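Local coordinates for protein Non-ribosomal peptide synthetase (Methanobrevibacter ruminantium, PDB 6VTJ) that carries a 4'-phosphopantetheine-bearing peptide carrier domain joined to a reductase domain that probably releases the assembled peptide by reducing its thioester, at residues 50-55 / 66-71; 113-118 / 462-467; 209-214 / 242-247; 355-360 / 410-415; 136-141 / 367-372. All coordinates share one frame; numbering follows the deposited sequence.

Contact 1 of 5, residues 50-55 / 66-71; sequences SKLIIE and DDIFRN
I68 wedges its branched side chain between L52 and I53, joining helix 65-70 to helix 46-58 in the helical bundle of the carrier domain, whose other helices are 15-28 and 74-82. The two arms of I68 divide the work. The longer arm meets L52, with I68 CD1 only 3.5 Å from L52 CD2, closer than ordinary van der Waals packing, and I68 CG1 lies 3.7 Å from the same L52 methyl. The side chains of L52 and I68 meet at a slant. The short branch serves I53: I68 CG2 stands 4.0 Å from I53 CD1, and these side chains run past one another in opposite senses. The torsions explain the split: I68 CG1 is anti to the backbone N (chi1 168°), which leaves CG2 wedged between the N and the carbonyl carbon, facing I53. An alanine at I68 would remove both arms and is likely to leave a gap facing the ends of L52 and I53. Further out, L52 also packs on I23 and F24 of helix 15-28, while I68 leans on L77 of helix 74-82, and F39 touches both L52 and I68. I53 reaches beyond the bundle to I434 of helix 431-435, and D66 N donates to D437 OD1, so this flank probably forms part of the interface between carrier and reductase. S46, part of the phosphopantetheine pocket, begins the helix that bears L52. The I68 side chain lies about 10 Å from that cofactor. Within the turn that carries L52 and I53, I54 N donates to S50 O at 2.9 Å.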
# COMPACT_ATOMS: atom_id res chain seq x y z
N SER A 50 -18.17 4.40 5.06
CA SER A 50 -18.00 3.86 6.40
C SER A 50 -19.16 4.26 7.30
O SER A 50 -19.60 3.47 8.15
CB SER A 50 -16.66 4.30 7.00
OG SER A 50 -16.60 5.69 7.25
N LYS A 51 -19.68 5.48 7.12
CA LYS A 51 -20.89 5.86 7.85
C LYS A 51 -22.06 5.00 7.42
O LYS A 51 -22.87 4.57 8.26
CB LYS A 51 -21.20 7.34 7.63
CG LYS A 51 -19.98 8.25 7.70
N LEU A 52 -22.17 4.72 6.12
CA LEU A 52 -23.18 3.80 5.64
C LEU A 52 -23.09 2.46 6.37
O LEU A 52 -24.10 1.93 6.86
CB LEU A 52 -23.04 3.60 4.13
CG LEU A 52 -23.94 2.50 3.58
CD1 LEU A 52 -25.38 2.87 3.82
CD2 LEU A 52 -23.71 2.32 2.11
N ILE A 53 -21.88 1.91 6.46
CA ILE A 53 -21.70 0.61 7.11
C ILE A 53 -22.08 0.69 8.58
O ILE A 53 -22.74 -0.21 9.12
CB ILE A 53 -20.25 0.09 6.93
CG1 ILE A 53 -19.96 -0.29 5.47
CG2 ILE A 53 -19.99 -1.10 7.85
CD1 ILE A 53 -20.71 -1.52 4.99
N ILE A 54 -21.66 1.75 9.26
CA ILE A 54 -22.00 1.90 10.67
C ILE A 54 -23.51 1.95 10.84
O ILE A 54 -24.07 1.32 11.74
CB ILE A 54 -21.31 3.14 11.26
CG1 ILE A 54 -19.79 2.94 11.27
CG2 ILE A 54 -21.83 3.44 12.68
CD1 ILE A 54 -19.02 4.22 11.45
N GLU A 55 -24.21 2.68 9.96
CA GLU A 55 -25.66 2.78 10.08
C GLU A 55 -26.33 1.43 9.85
O GLU A 55 -27.26 1.07 10.57
CB GLU A 55 -26.20 3.81 9.10
CG GLU A 55 -26.14 5.22 9.62
CD GLU A 55 -26.82 5.39 10.98
OE1 GLU A 55 -27.88 4.76 11.20
OE2 GLU A 55 -26.28 6.14 11.83
N ASP A 66 -16.12 -3.76 2.49
CA ASP A 66 -15.99 -4.09 1.07
C ASP A 66 -17.33 -4.41 0.43
O ASP A 66 -17.44 -4.37 -0.81
CB ASP A 66 -15.01 -5.26 0.86
CG ASP A 66 -15.49 -6.58 1.45
OD1 ASP A 66 -16.65 -7.00 1.19
OD2 ASP A 66 -14.70 -7.24 2.16
N ASP A 67 -18.35 -4.71 1.25
CA ASP A 67 -19.68 -5.00 0.73
C ASP A 67 -20.23 -3.84 -0.09
O ASP A 67 -20.87 -4.05 -1.12
CB ASP A 67 -20.63 -5.34 1.88
CG ASP A 67 -20.42 -6.73 2.41
OD1 ASP A 67 -19.93 -7.58 1.64
OD2 ASP A 67 -20.75 -6.99 3.59
N ILE A 68 -20.00 -2.60 0.35
CA ILE A 68 -20.60 -1.48 -0.37
C ILE A 68 -19.82 -1.16 -1.64
O ILE A 68 -20.41 -0.65 -2.61
CB ILE A 68 -20.76 -0.26 0.57
CG1 ILE A 68 -21.11 1.01 -0.20
CG2 ILE A 68 -19.55 -0.07 1.43
CD1 ILE A 68 -22.49 0.97 -0.86
N PHE A 69 -18.53 -1.52 -1.70
CA PHE A 69 -17.78 -1.40 -2.95
C PHE A 69 -18.17 -2.49 -3.95
O PHE A 69 -18.16 -2.23 -5.16
CB PHE A 69 -16.28 -1.44 -2.67
CG PHE A 69 -15.77 -0.21 -2.00
CD1 PHE A 69 -15.35 0.88 -2.75
CD2 PHE A 69 -15.75 -0.12 -0.62
CE1 PHE A 69 -14.90 2.03 -2.14
CE2 PHE A 69 -15.31 1.03 0.01
CZ PHE A 69 -14.88 2.11 -0.76
N ARG A 70 -18.51 -3.69 -3.48
CA ARG A 70 -18.89 -4.75 -4.41
C ARG A 70 -20.36 -4.66 -4.82
O ARG A 70 -20.71 -5.10 -5.92
CB ARG A 70 -18.60 -6.13 -3.81
N ASN A 71 -21.22 -4.12 -3.97
CA ASN A 71 -22.66 -4.01 -4.24
C ASN A 71 -23.06 -2.56 -4.01
O ASN A 71 -23.36 -2.16 -2.88
CB ASN A 71 -23.47 -4.95 -3.34
CG ASN A 71 -22.80 -6.30 -3.13
OD1 ASN A 71 -22.22 -6.57 -2.07
ND2 ASN A 71 -22.86 -7.15 -4.14

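Contact 2 of 5, residues 113-118 / 462-467; sequences NTWENF and LHSLGF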
# COMPACT_ATOMS: atom_id res chain seq x y z
N ASN A 113 16.66 -16.96 -7.44
CA ASN A 113 16.72 -15.87 -6.45
C ASN A 113 17.10 -16.43 -5.08
O ASN A 113 16.28 -16.57 -4.17
CB ASN A 113 15.39 -15.11 -6.40
CG ASN A 113 15.47 -13.88 -5.52
OD1 ASN A 113 16.51 -13.24 -5.43
ND2 ASN A 113 14.36 -13.55 -4.83
N THR A 114 18.38 -16.75 -4.92
CA THR A 114 18.87 -17.43 -3.73
C THR A 114 19.95 -16.61 -3.04
O THR A 114 20.54 -15.70 -3.64
CB THR A 114 19.43 -18.80 -4.08
OG1 THR A 114 20.51 -18.61 -5.01
CG2 THR A 114 18.34 -19.69 -4.71
N TRP A 115 20.23 -16.96 -1.79
CA TRP A 115 21.41 -16.41 -1.14
C TRP A 115 22.67 -16.70 -1.96
O TRP A 115 23.56 -15.85 -2.07
CB TRP A 115 21.57 -16.96 0.28
CG TRP A 115 22.91 -16.64 0.84
CD1 TRP A 115 24.00 -17.47 0.90
CD2 TRP A 115 23.33 -15.38 1.39
NE1 TRP A 115 25.06 -16.81 1.48
CE2 TRP A 115 24.68 -15.52 1.77
CE3 TRP A 115 22.70 -14.14 1.59
CZ2 TRP A 115 25.41 -14.47 2.35
CZ3 TRP A 115 23.43 -13.10 2.16
CH2 TRP A 115 24.77 -13.27 2.53
N GLU A 116 22.76 -17.90 -2.53
CA GLU A 116 23.97 -18.28 -3.27
C GLU A 116 24.21 -17.33 -4.43
O GLU A 116 25.33 -16.83 -4.62
CB GLU A 116 23.86 -19.72 -3.76
CG GLU A 116 25.08 -20.19 -4.54
CD GLU A 116 25.16 -21.70 -4.65
OE1 GLU A 116 25.10 -22.21 -5.79
OE2 GLU A 116 25.30 -22.39 -3.61
N ASN A 117 23.16 -17.03 -5.20
CA ASN A 117 23.37 -16.21 -6.39
C ASN A 117 23.59 -14.74 -6.04
O ASN A 117 24.30 -14.04 -6.76
CB ASN A 117 22.20 -16.40 -7.35
CG ASN A 117 22.30 -17.72 -8.09
OD1 ASN A 117 23.41 -18.23 -8.27
ND2 ASN A 117 21.17 -18.30 -8.48
N PHE A 118 23.03 -14.27 -4.92
CA PHE A 118 23.40 -12.94 -4.46
C PHE A 118 24.87 -12.89 -4.06
O PHE A 118 25.62 -12.00 -4.48
CB PHE A 118 22.55 -12.51 -3.26
CG PHE A 118 23.21 -11.42 -2.46
CD1 PHE A 118 23.29 -10.14 -2.97
CD2 PHE A 118 23.83 -11.69 -1.26
CE1 PHE A 118 23.92 -9.13 -2.27
CE2 PHE A 118 24.48 -10.69 -0.55
CZ PHE A 118 24.52 -9.41 -1.05
N LEU A 462 20.47 -7.73 2.95
CA LEU A 462 20.64 -6.35 3.38
C LEU A 462 21.79 -6.27 4.37
O LEU A 462 22.61 -5.34 4.30
CB LEU A 462 19.36 -5.84 4.02
CG LEU A 462 18.21 -5.40 3.13
CD1 LEU A 462 16.96 -5.33 3.97
CD2 LEU A 462 18.54 -4.05 2.55
N HIS A 463 21.90 -7.25 5.25
CA HIS A 463 22.97 -7.18 6.23
C HIS A 463 24.32 -7.29 5.53
O HIS A 463 25.25 -6.52 5.83
CB HIS A 463 22.83 -8.27 7.27
CG HIS A 463 23.98 -8.29 8.23
ND1 HIS A 463 24.03 -7.48 9.34
CD2 HIS A 463 25.14 -8.99 8.20
CE1 HIS A 463 25.17 -7.71 9.98
NE2 HIS A 463 25.86 -8.61 9.31
N SER A 464 24.43 -8.18 4.55
CA SER A 464 25.67 -8.28 3.80
C SER A 464 26.00 -6.95 3.14
O SER A 464 27.17 -6.59 3.02
CB SER A 464 25.56 -9.42 2.79
OG SER A 464 26.49 -9.27 1.74
N LEU A 465 24.98 -6.17 2.79
CA LEU A 465 25.15 -4.88 2.14
C LEU A 465 25.38 -3.74 3.13
O LEU A 465 25.50 -2.58 2.71
CB LEU A 465 23.93 -4.57 1.26
CG LEU A 465 23.81 -5.49 0.05
CD1 LEU A 465 22.45 -5.28 -0.70
CD2 LEU A 465 25.01 -5.32 -0.91
N GLY A 466 25.45 -4.03 4.42
CA GLY A 466 25.69 -3.02 5.43
C GLY A 466 24.46 -2.42 6.06
O GLY A 466 24.56 -1.40 6.74
N PHE A 467 23.29 -3.04 5.88
CA PHE A 467 22.02 -2.49 6.31
C PHE A 467 21.40 -3.41 7.36
O PHE A 467 21.18 -4.60 7.08
CB PHE A 467 21.08 -2.31 5.11
CG PHE A 467 19.70 -1.82 5.45
CD1 PHE A 467 18.80 -2.64 6.11
CD2 PHE A 467 19.30 -0.54 5.09
CE1 PHE A 467 17.53 -2.18 6.44
CE2 PHE A 467 18.03 -0.07 5.42
CZ PHE A 467 17.15 -0.89 6.09
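F118 and W115 both present ring edges: S464 lies at the edge of each, and L465 at that of F118. The contact sets the first turn of helix 115-120, N-capped by T114, against the last turn of helix 456-464, closed by a Schellman motif. S464 OG lies in the plane of the F118 ring at its edge, 3.4 Å from F118 CE2. Further round that edge, L465 CD2 is 4.1 Å from F118 CZ. The indole comes in beside it: W115 CH2 touches S464 CB at 3.9 Å. Both aromatic residues have CG anti to the backbone N (W115 chi1 168°, F118 chi1 159°), which swings their rings out toward helix 456-464, where each also touches I461. F118 packs besides on P380 and S383. A serine in place of F118 would probably open a gap beside L465 and S464 and leave I461 less covered. The cap is a bond from N117 N to T114 OG1 of 3.1 Å. Just past the C-terminal end of helix 456-464, G466, with phi at 93°, lets the chain turn back, and F467 N donates to L462 O at 2.9 Å.

Contact 3 of 5, residues 209-214 / 242-247; sequences EPIDTV and LKFAQT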
# COMPACT_ATOMS: atom_id res chain seq x y z
N GLU A 209 17.92 10.52 -22.81
CA GLU A 209 18.51 10.87 -21.52
C GLU A 209 19.30 9.68 -20.98
O GLU A 209 18.89 8.53 -21.16
CB GLU A 209 17.45 11.27 -20.49
CG GLU A 209 16.63 12.50 -20.85
CD GLU A 209 17.45 13.76 -20.92
OE1 GLU A 209 18.47 13.86 -20.20
OE2 GLU A 209 17.07 14.67 -21.69
N PRO A 210 20.44 9.94 -20.32
CA PRO A 210 21.27 8.86 -19.75
C PRO A 210 20.67 8.27 -18.47
O PRO A 210 21.07 8.55 -17.33
CB PRO A 210 22.60 9.57 -19.48
CG PRO A 210 22.22 10.97 -19.22
CD PRO A 210 21.05 11.27 -20.12
N ILE A 211 19.69 7.39 -18.67
CA ILE A 211 18.95 6.75 -17.59
C ILE A 211 19.41 5.30 -17.47
O ILE A 211 19.35 4.53 -18.44
CB ILE A 211 17.44 6.85 -17.81
CG1 ILE A 211 17.00 8.30 -17.59
CG2 ILE A 211 16.69 5.88 -16.87
CD1 ILE A 211 15.66 8.66 -18.16
N ASP A 212 19.85 4.92 -16.27
CA ASP A 212 20.32 3.57 -15.99
C ASP A 212 19.34 2.73 -15.20
O ASP A 212 19.30 1.51 -15.39
CB ASP A 212 21.65 3.64 -15.23
CG ASP A 212 22.66 4.48 -15.96
OD1 ASP A 212 22.89 4.18 -17.15
OD2 ASP A 212 23.21 5.44 -15.37
N THR A 213 18.56 3.33 -14.31
CA THR A 213 17.63 2.58 -13.46
C THR A 213 16.32 3.33 -13.35
O THR A 213 16.32 4.51 -13.01
CB THR A 213 18.19 2.38 -12.06
OG1 THR A 213 19.52 1.84 -12.11
CG2 THR A 213 17.27 1.46 -11.27
N VAL A 214 15.20 2.64 -13.61
CA VAL A 214 13.88 3.16 -13.27
C VAL A 214 13.50 2.62 -11.90
O VAL A 214 13.62 1.43 -11.65
CB VAL A 214 12.84 2.77 -14.33
CG1 VAL A 214 11.48 3.32 -13.93
CG2 VAL A 214 13.24 3.29 -15.71
N LEU A 242 7.90 -0.35 -18.25
CA LEU A 242 8.64 -1.49 -18.77
C LEU A 242 8.91 -1.33 -20.26
O LEU A 242 10.00 -1.67 -20.73
CB LEU A 242 7.86 -2.78 -18.53
CG LEU A 242 7.75 -3.27 -17.09
CD1 LEU A 242 6.71 -4.38 -16.96
CD2 LEU A 242 9.11 -3.72 -16.64
N LYS A 243 7.93 -0.84 -21.01
CA LYS A 243 8.14 -0.60 -22.44
C LYS A 243 9.23 0.43 -22.65
O LYS A 243 10.12 0.26 -23.50
CB LYS A 243 6.83 -0.16 -23.09
CG LYS A 243 5.83 -1.30 -23.24
CD LYS A 243 4.58 -0.91 -24.05
N PHE A 244 9.19 1.51 -21.86
CA PHE A 244 10.27 2.48 -21.90
C PHE A 244 11.61 1.82 -21.61
O PHE A 244 12.59 2.05 -22.33
CB PHE A 244 10.03 3.61 -20.91
CG PHE A 244 11.24 4.47 -20.72
CD1 PHE A 244 11.63 5.36 -21.71
CD2 PHE A 244 12.05 4.34 -19.59
CE1 PHE A 244 12.76 6.14 -21.56
CE2 PHE A 244 13.18 5.10 -19.43
CZ PHE A 244 13.54 6.01 -20.42
N ALA A 245 11.68 1.00 -20.56
CA ALA A 245 12.94 0.35 -20.22
C ALA A 245 13.42 -0.56 -21.34
O ALA A 245 14.63 -0.70 -21.55
CB ALA A 245 12.78 -0.45 -18.92
N GLN A 246 12.49 -1.19 -22.06
CA GLN A 246 12.85 -2.14 -23.10
C GLN A 246 13.37 -1.47 -24.36
O GLN A 246 14.13 -2.09 -25.11
CB GLN A 246 11.65 -3.03 -23.44
CG GLN A 246 11.51 -4.24 -22.50
CD GLN A 246 10.09 -4.75 -22.41
OE1 GLN A 246 9.13 -4.00 -22.61
NE2 GLN A 246 9.94 -6.04 -22.12
N THR A 247 13.00 -0.20 -24.59
CA THR A 247 13.56 0.50 -25.75
C THR A 247 15.08 0.57 -25.73
O THR A 247 15.67 0.86 -26.77
CB THR A 247 13.01 1.92 -25.86
OG1 THR A 247 13.64 2.76 -24.88
CG2 THR A 247 11.51 1.95 -25.71
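One ring carries the helical side of this contact: F244 reaches from helix 229-246 to both I211 and V214, and the two meet it in different ways. V214 CG2 sits at the ring edge, near its plane, 4.1 Å from F244 CE2. I211 CD1 comes in obliquely to 4.1 Å from F244 CZ, its side chain running roughly at right angles to that of F244. With CG anti to the backbone N (chi1 168°), the phenyl group stretches away from the helix axis toward the strand. The valine offers the methyl that lies anti to its own carbonyl carbon, CG2. This is the packing of helix on sheet within a beta-alpha-beta unit: strand 213-216, helix 229-246 and strand 252-258 form one step of the Rossmann-like reductase fold. L130 of the neighbouring parallel strand 129-132 touches all three residues, and L206 adds to the cover of F244. Near the strand's entrance P210 is the centre of an inverse gamma turn, whose bond from I211 N to E209 O is weak. At the end of the helix, T247 OG1 donates to F244 O at 2.8 Å, in the carbonyl plane.

Contact 4 of 5, residues 355-360 / 410-415; sequences AMASEK and IEEVDF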
# COMPACT_ATOMS: atom_id res chain seq x y z
N ALA A 355 -6.82 -10.86 20.53
CA ALA A 355 -6.32 -11.08 19.17
C ALA A 355 -5.72 -9.79 18.60
O ALA A 355 -4.65 -9.81 17.97
CB ALA A 355 -7.45 -11.58 18.28
N MET A 356 -6.39 -8.67 18.84
CA MET A 356 -5.87 -7.38 18.42
C MET A 356 -4.54 -7.07 19.10
O MET A 356 -3.57 -6.68 18.44
CB MET A 356 -6.91 -6.29 18.72
CG MET A 356 -8.29 -6.60 18.13
SD MET A 356 -9.60 -5.54 18.74
CE MET A 356 -8.91 -3.93 18.39
N ALA A 357 -4.48 -7.25 20.43
CA ALA A 357 -3.26 -6.97 21.17
C ALA A 357 -2.08 -7.77 20.64
O ALA A 357 -0.96 -7.25 20.55
CB ALA A 357 -3.46 -7.26 22.67
N SER A 358 -2.32 -9.03 20.25
CA SER A 358 -1.23 -9.92 19.86
C SER A 358 -0.79 -9.74 18.41
O SER A 358 0.28 -10.25 18.04
CB SER A 358 -1.62 -11.37 20.10
OG SER A 358 -1.34 -11.73 21.45
N GLU A 359 -1.56 -9.04 17.59
CA GLU A 359 -1.20 -8.89 16.18
C GLU A 359 0.13 -8.18 16.03
O GLU A 359 0.31 -7.06 16.53
CB GLU A 359 -2.30 -8.14 15.44
CG GLU A 359 -2.07 -8.08 13.95
CD GLU A 359 -3.28 -7.60 13.20
OE1 GLU A 359 -3.88 -6.57 13.62
OE2 GLU A 359 -3.63 -8.25 12.18
N LYS A 360 1.07 -8.86 15.37
CA LYS A 360 2.40 -8.34 15.12
C LYS A 360 2.42 -7.47 13.87
O LYS A 360 1.63 -7.67 12.95
CB LYS A 360 3.41 -9.48 14.91
CG LYS A 360 3.39 -10.60 15.92
CD LYS A 360 4.10 -10.23 17.18
CE LYS A 360 4.38 -11.47 18.02
NZ LYS A 360 4.90 -11.09 19.36
N ILE A 410 -5.45 3.01 27.70
CA ILE A 410 -5.96 1.93 26.86
C ILE A 410 -5.67 0.59 27.53
O ILE A 410 -4.56 0.35 28.02
CB ILE A 410 -5.32 2.00 25.47
CG1 ILE A 410 -5.64 3.35 24.80
CG2 ILE A 410 -5.70 0.75 24.61
CD1 ILE A 410 -4.63 3.73 23.70
N GLU A 411 -6.67 -0.30 27.54
CA GLU A 411 -6.60 -1.57 28.26
C GLU A 411 -6.77 -2.74 27.29
O GLU A 411 -7.57 -2.66 26.35
CB GLU A 411 -7.69 -1.66 29.36
CG GLU A 411 -7.45 -0.74 30.57
CD GLU A 411 -8.51 -0.90 31.66
N GLU A 412 -6.02 -3.81 27.52
CA GLU A 412 -6.33 -5.08 26.87
C GLU A 412 -7.48 -5.73 27.63
O GLU A 412 -7.41 -5.91 28.85
CB GLU A 412 -5.12 -6.01 26.84
CG GLU A 412 -5.38 -7.37 26.13
CD GLU A 412 -4.14 -8.27 26.12
OE1 GLU A 412 -3.01 -7.76 26.36
OE2 GLU A 412 -4.28 -9.49 25.87
N VAL A 413 -8.57 -6.05 26.92
CA VAL A 413 -9.77 -6.58 27.54
C VAL A 413 -10.08 -7.90 26.85
O VAL A 413 -9.55 -8.20 25.78
CB VAL A 413 -10.95 -5.61 27.42
CG1 VAL A 413 -10.63 -4.30 28.12
CG2 VAL A 413 -11.29 -5.38 25.96
N ASP A 414 -10.93 -8.70 27.48
CA ASP A 414 -11.27 -9.98 26.86
C ASP A 414 -12.25 -9.77 25.71
O ASP A 414 -12.79 -8.68 25.48
CB ASP A 414 -11.85 -10.95 27.88
CG ASP A 414 -13.13 -10.44 28.55
OD1 ASP A 414 -14.13 -10.14 27.85
OD2 ASP A 414 -13.16 -10.42 29.80
N PHE A 415 -12.50 -10.86 24.97
CA PHE A 415 -13.28 -10.78 23.75
C PHE A 415 -14.69 -10.27 24.02
O PHE A 415 -15.20 -9.42 23.27
CB PHE A 415 -13.31 -12.15 23.06
CG PHE A 415 -12.00 -12.55 22.46
CD1 PHE A 415 -11.65 -12.15 21.18
CD2 PHE A 415 -11.10 -13.33 23.18
CE1 PHE A 415 -10.43 -12.53 20.62
CE2 PHE A 415 -9.89 -13.71 22.63
CZ PHE A 415 -9.55 -13.31 21.35
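The carboxylate of E412, lying against A357, is held by a salt bridge from its OE1 to NE of R397 on helix 396-403. The same guanidinium group bonds through NH1 to S358 OG, so R397 ties both segments together from outside them. A357 CB rests against the flat carboxylate, 3.7 Å from E412 CD and 3.8 Å from E412 OE1. E412 reaches this far because its chain is fully extended, with CG anti to the backbone N (chi1 -179°). R397 also touches A357, so the small methyl packs against both halves of the ion pair. Strand 411-412, which carries E412, runs parallel to strand 351-352 in a two-stranded sheet, where backbone hydrogen bonds pair E411 and V413 with M352, and helix 354-358 follows that partner strand directly. The second touching point lies at the start of the helix: A355 CB is 3.9 Å from F415 CE1, and A355 N stands 3.8 Å from F415 CZ, approaching the ring obliquely. F415 opens helix 415-423, whose N-cap is D414; the D414 OD1 atom accepts from E417 N. M356, between the two touching alanines, packs instead on F418 and I346.

Contact 5 of 5, residues 136-141 / 367-372; sequences GFLGIH and DYVAKG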
# COMPACT_ATOMS: atom_id res chain seq x y z
N GLY A 136 5.03 11.28 -3.53
CA GLY A 136 4.40 10.49 -2.50
C GLY A 136 5.35 10.29 -1.35
O GLY A 136 6.52 10.66 -1.41
N PHE A 137 4.82 9.67 -0.28
CA PHE A 137 5.59 9.48 0.95
C PHE A 137 6.88 8.70 0.70
O PHE A 137 7.96 9.10 1.14
CB PHE A 137 4.72 8.75 1.98
CG PHE A 137 5.33 8.64 3.35
CD1 PHE A 137 5.95 9.72 3.95
CD2 PHE A 137 5.22 7.46 4.08
CE1 PHE A 137 6.51 9.61 5.24
CE2 PHE A 137 5.78 7.33 5.36
CZ PHE A 137 6.40 8.41 5.94
N LEU A 138 6.78 7.57 0.00
CA LEU A 138 7.97 6.78 -0.27
C LEU A 138 8.89 7.51 -1.26
O LEU A 138 10.09 7.66 -1.00
CB LEU A 138 7.58 5.40 -0.79
CG LEU A 138 8.77 4.50 -1.17
CD1 LEU A 138 9.82 4.37 -0.01
CD2 LEU A 138 8.27 3.13 -1.60
N GLY A 139 8.32 8.02 -2.36
CA GLY A 139 9.14 8.57 -3.44
C GLY A 139 10.02 9.73 -3.01
O GLY A 139 11.18 9.83 -3.44
N ILE A 140 9.49 10.63 -2.17
CA ILE A 140 10.26 11.78 -1.70
C ILE A 140 11.45 11.31 -0.87
O ILE A 140 12.53 11.92 -0.92
CB ILE A 140 9.35 12.74 -0.90
CG1 ILE A 140 10.03 14.09 -0.72
CG2 ILE A 140 8.95 12.19 0.47
CD1 ILE A 140 10.34 14.76 -2.01
N HIS A 141 11.29 10.23 -0.13
CA HIS A 141 12.39 9.76 0.69
C HIS A 141 13.40 8.96 -0.10
O HIS A 141 14.58 8.97 0.24
CB HIS A 141 11.83 8.97 1.86
CG HIS A 141 11.22 9.85 2.90
ND1 HIS A 141 9.87 10.10 2.97
CD2 HIS A 141 11.80 10.58 3.89
CE1 HIS A 141 9.63 10.92 3.98
NE2 HIS A 141 10.79 11.24 4.54
N ASP A 367 12.54 6.30 6.07
CA ASP A 367 13.90 6.65 5.66
C ASP A 367 14.73 5.38 5.49
O ASP A 367 15.53 5.28 4.55
CB ASP A 367 14.56 7.63 6.65
CG ASP A 367 14.30 7.32 8.14
OD1 ASP A 367 13.47 6.45 8.48
OD2 ASP A 367 14.91 8.01 8.99
N TYR A 368 14.48 4.38 6.32
CA TYR A 368 15.18 3.12 6.13
C TYR A 368 14.58 2.29 5.00
O TYR A 368 15.33 1.57 4.33
CB TYR A 368 15.23 2.36 7.46
CG TYR A 368 16.34 2.91 8.31
CD1 TYR A 368 16.18 4.12 8.99
CD2 TYR A 368 17.57 2.26 8.42
CE1 TYR A 368 17.20 4.64 9.75
CE2 TYR A 368 18.59 2.78 9.18
CZ TYR A 368 18.41 3.96 9.84
OH TYR A 368 19.42 4.48 10.59
N VAL A 369 13.27 2.40 4.71
CA VAL A 369 12.75 1.77 3.50
C VAL A 369 13.49 2.30 2.28
O VAL A 369 13.92 1.53 1.41
CB VAL A 369 11.24 1.98 3.35
CG1 VAL A 369 10.76 1.38 2.04
CG2 VAL A 369 10.49 1.35 4.50
N ALA A 370 13.65 3.63 2.20
CA ALA A 370 14.30 4.20 1.02
C ALA A 370 15.78 3.79 0.93
O ALA A 370 16.28 3.47 -0.16
CB ALA A 370 14.16 5.73 1.04
N LYS A 371 16.49 3.81 2.07
CA LYS A 371 17.86 3.30 2.07
C LYS A 371 17.92 1.86 1.57
O LYS A 371 18.80 1.50 0.78
CB LYS A 371 18.47 3.38 3.47
CG LYS A 371 18.75 4.78 3.97
CD LYS A 371 19.54 4.71 5.25
CE LYS A 371 19.37 5.95 6.10
NZ LYS A 371 20.20 5.85 7.34
N GLY A 372 17.01 1.01 2.04
CA GLY A 372 17.03 -0.38 1.62
C GLY A 372 16.67 -0.58 0.16
O GLY A 372 17.18 -1.51 -0.48
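V369 and A370 are the residues of 367-372 that touch L138 and H141; D367, two places before V369, turns its carboxylate to the loop around Y325. D367 OD1 accepts from Y325 N, and OD2 takes a weak bond from S326 N, which fixes the start of this turn. Y368 packs on W469 and P470. V369 then supplies a methyl: its CG1, anti to the backbone N (chi1 176°), is 3.7 Å from L138 CD1, the two side chains crossing at about a right angle. L138 has its own CG anti to the backbone N, which brings the isobutyl end across to V369 and, beside it, to I366 and I373. A370 makes the closest approach. Its CB is 3.4 Å from H141 O and 4.1 Å from H141 CB, so a methyl lies directly against the backbone of the facing helix. The helices cross at -62°, with the axes of 137-141 and 367-372 coming within 8.9 Å. Helix 137-149 follows strand 129-132 through a glycine-rich turn that includes G136, an arrangement that in Rossmann folds binds the nucleotide cofactor and probably does so here. Helix 366-376 follows strand 360-365 and covers that first helix. The imidazole of H141 is fixed at both nitrogens: ND1 donates to F137 O at 2.8 Å, nearly straight at 176° and in the ring plane, while NE2 bonds to NH1 of R324. K371 lies on E145, one turn further along helix 137-149. G372 N closes the segment with a bond to Y368 O.

From the N terminus, contact 1 closes a short loop within the carrier domain and is complete before any other opens. Contact 2 opens next and closes last, so the loop between 113-118 and 462-467 encloses the remaining three. Within it, contact 5 opens at 136-141 and spans contact 3, a local closure of one beta-alpha-beta unit. Contact 4 crosses contact 5: 355-360 precedes 367-372, and 410-415 follows it, tying helix 354-358 to strand 411-412 and the start of helix 415-423, beside the small two-stranded sheet. Contacts 2 and 5 meet directly, F467 CE2 packing 3.3 Å from Y368 O. Contacts 1 and 4 are about 15 Å apart at their nearest atoms.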